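Local coordinates for segregation and condensation protein B (Mycobacterium tuberculosis, PDB 2Z99) that probably takes part in chromosome segregation and condensation during cell division, as a winged-helix subunit of the bacterial SMC-ScpA-ScpB complex, at residues 103-108 against 129-134. Sequence-based numbering, arbitrary orientation.
Sequences LETLAV and DAVMRT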
loop_
_atom_site.group_PDB
_atom_site.type_symbol
_atom_site.label_atom_id
_atom_site.label_comp_id
_atom_site.label_asym_id
_atom_site.label_seq_id
_atom_site.Cartn_x
_atom_site.Cartn_y
_atom_site.Cartn_z
ATOM N N LEU A 103 -8.808 20.804 -26.049
ATOM C CA LEU A 103 -8.764 22.228 -25.754
ATOM C C LEU A 103 -9.104 23.007 -27.020
ATOM O O LEU A 103 -9.847 23.996 -26.993
ATOM C CB LEU A 103 -7.377 22.641 -25.243
ATOM C CG LEU A 103 -6.955 22.315 -23.801
ATOM C CD1 LEU A 103 -8.188 22.304 -22.902
ATOM C CD2 LEU A 103 -6.239 20.976 -23.738
ATOM N N GLU A 104 -8.556 22.536 -28.133
ATOM C CA GLU A 104 -8.775 23.145 -29.431
ATOM C C GLU A 104 -10.272 23.284 -29.686
ATOM O O GLU A 104 -10.764 24.374 -29.950
ATOM C CB GLU A 104 -8.168 22.261 -30.518
ATOM C CG GLU A 104 -7.373 22.998 -31.581
ATOM C CD GLU A 104 -5.892 23.075 -31.253
ATOM O OE1 GLU A 104 -5.510 23.928 -30.421
ATOM O OE2 GLU A 104 -5.115 22.270 -31.823
ATOM N N THR A 105 -10.998 22.177 -29.603
ATOM C CA THR A 105 -12.429 22.214 -29.854
ATOM C C THR A 105 -13.181 22.940 -28.760
ATOM O O THR A 105 -14.276 23.451 -28.987
ATOM C CB THR A 105 -13.024 20.785 -30.064
ATOM O OG1 THR A 105 -14.274 20.670 -29.379
ATOM C CG2 THR A 105 -12.083 19.734 -29.574
ATOM N N LEU A 106 -12.596 23.003 -27.572
ATOM C CA LEU A 106 -13.249 23.706 -26.478
ATOM C C LEU A 106 -13.233 25.177 -26.869
ATOM O O LEU A 106 -14.241 25.870 -26.757
ATOM C CB LEU A 106 -12.478 23.516 -25.170
ATOM C CG LEU A 106 -13.225 23.682 -23.840
ATOM C CD1 LEU A 106 -12.211 24.076 -22.789
ATOM C CD2 LEU A 106 -14.316 24.738 -23.925
ATOM N N ALA A 107 -12.077 25.631 -27.341
ATOM C CA ALA A 107 -11.889 27.017 -27.759
ATOM C C ALA A 107 -12.859 27.395 -28.869
ATOM O O ALA A 107 -13.383 28.513 -28.897
ATOM C CB ALA A 107 -10.467 27.230 -28.226
ATOM N N VAL A 108 -13.098 26.467 -29.788
ATOM C CA VAL A 108 -14.011 26.738 -30.876
ATOM C C VAL A 108 -15.393 27.061 -30.312
ATOM O O VAL A 108 -16.009 28.045 -30.709
ATOM C CB VAL A 108 -14.090 25.533 -31.853
ATOM C CG1 VAL A 108 -15.163 25.773 -32.908
ATOM C CG2 VAL A 108 -12.754 25.337 -32.522
ATOM N N ASP A 129 -17.142 13.871 -31.953
ATOM C CA ASP A 129 -18.035 13.258 -30.972
ATOM C C ASP A 129 -17.368 12.850 -29.662
ATOM O O ASP A 129 -17.924 13.069 -28.579
ATOM C CB ASP A 129 -18.731 12.048 -31.587
ATOM C CG ASP A 129 -19.439 12.390 -32.882
ATOM O OD1 ASP A 129 -20.024 13.491 -32.961
ATOM O OD2 ASP A 129 -19.410 11.559 -33.818
ATOM N N ALA A 130 -16.184 12.252 -29.758
ATOM C CA ALA A 130 -15.457 11.814 -28.571
ATOM C C ALA A 130 -15.112 13.002 -27.683
ATOM O O ALA A 130 -15.330 12.960 -26.469
ATOM C CB ALA A 130 -14.185 11.064 -28.974
ATOM N N VAL A 131 -14.578 14.059 -28.289
ATOM C CA VAL A 131 -14.209 15.250 -27.543
ATOM C C VAL A 131 -15.437 16.014 -27.061
ATOM O O VAL A 131 -15.415 16.620 -25.993
ATOM C CB VAL A 131 -13.332 16.191 -28.391
ATOM C CG1 VAL A 131 -13.130 17.496 -27.668
ATOM C CG2 VAL A 131 -11.992 15.545 -28.652
ATOM N N MET A 132 -16.501 16.009 -27.853
ATOM C CA MET A 132 -17.724 16.701 -27.452
ATOM C C MET A 132 -18.237 16.024 -26.191
ATOM O O MET A 132 -18.542 16.675 -25.198
ATOM C CB MET A 132 -18.791 16.613 -28.544
ATOM C CG MET A 132 -18.595 17.589 -29.690
ATOM S SD MET A 132 -18.517 19.306 -29.137
ATOM C CE MET A 132 -20.216 19.790 -29.243
ATOM N N ARG A 133 -18.311 14.703 -26.255
ATOM C CA ARG A 133 -18.766 13.886 -25.143
ATOM C C ARG A 133 -18.010 14.226 -23.862
ATOM O O ARG A 133 -18.625 14.608 -22.866
ATOM C CB ARG A 133 -18.550 12.416 -25.470
ATOM C CG ARG A 133 -19.192 11.447 -24.504
ATOM C CD ARG A 133 -18.638 10.046 -24.710
ATOM N NE ARG A 133 -18.571 9.700 -26.125
ATOM C CZ ARG A 133 -17.778 8.753 -26.619
ATOM N NH1 ARG A 133 -16.988 8.055 -25.811
ATOM N NH2 ARG A 133 -17.757 8.516 -27.925
ATOM N N THR A 134 -16.685 14.091 -23.877
ATOM C CA THR A 134 -15.922 14.372 -22.668
ATOM C C THR A 134 -16.148 15.811 -22.213
ATOM O O THR A 134 -16.389 16.055 -21.038
ATOM C CB THR A 134 -14.392 14.094 -22.840
ATOM O OG1 THR A 134 -13.815 15.063 -23.718
ATOM C CG2 THR A 134 -14.152 12.704 -23.402
#
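T105 meets V131 tip to tip with its hydroxyl buried and without a hydrogen-bonding partner anywhere in the model, in a rotamer that may be misplaced. The contact joins the first and third helices, 100-112 and 129-137, of a winged-helix domain whose order is helix, short strand, two helices and the two-stranded wing 141-146 and 153-157. In DNA-binding members of this fold the third helix is usually the recognition helix; no such role is implied for 129-137 by its packing against the first. Across 103-108 and 129-134 the closest CA pair is T105 CA and V131 CA, 7.6 Å apart, and the two short side chains meet between the helices. V131 sends CG1 across with that methyl anti to its backbone N (chi1 172°). There CG1 faces the branch point of T105, 4.1 Å from T105 CB, and as modelled lies 3.8 Å from T105 OG1. The separation of T105 CG2 from the same methyl is too short to be trusted. The threonine is modelled away from a staggered conformation (chi1 138°), and the exact placing of its branches is therefore doubtful. M132 closes one flank more loosely, its SD 4.5 Å from the modelled T105 OG1; the thioether chain also packs on F155 and I141 of the wing strands. V120 and R124 of helix 117-124 touch T105 as well, as does L135 one turn beyond V131, which places the threonine among all three helices. Behind V131, T134 turns back on its own helix: T134 OG1 donates to V131 O at 3.2 Å, lying 35° out of the carbonyl plane.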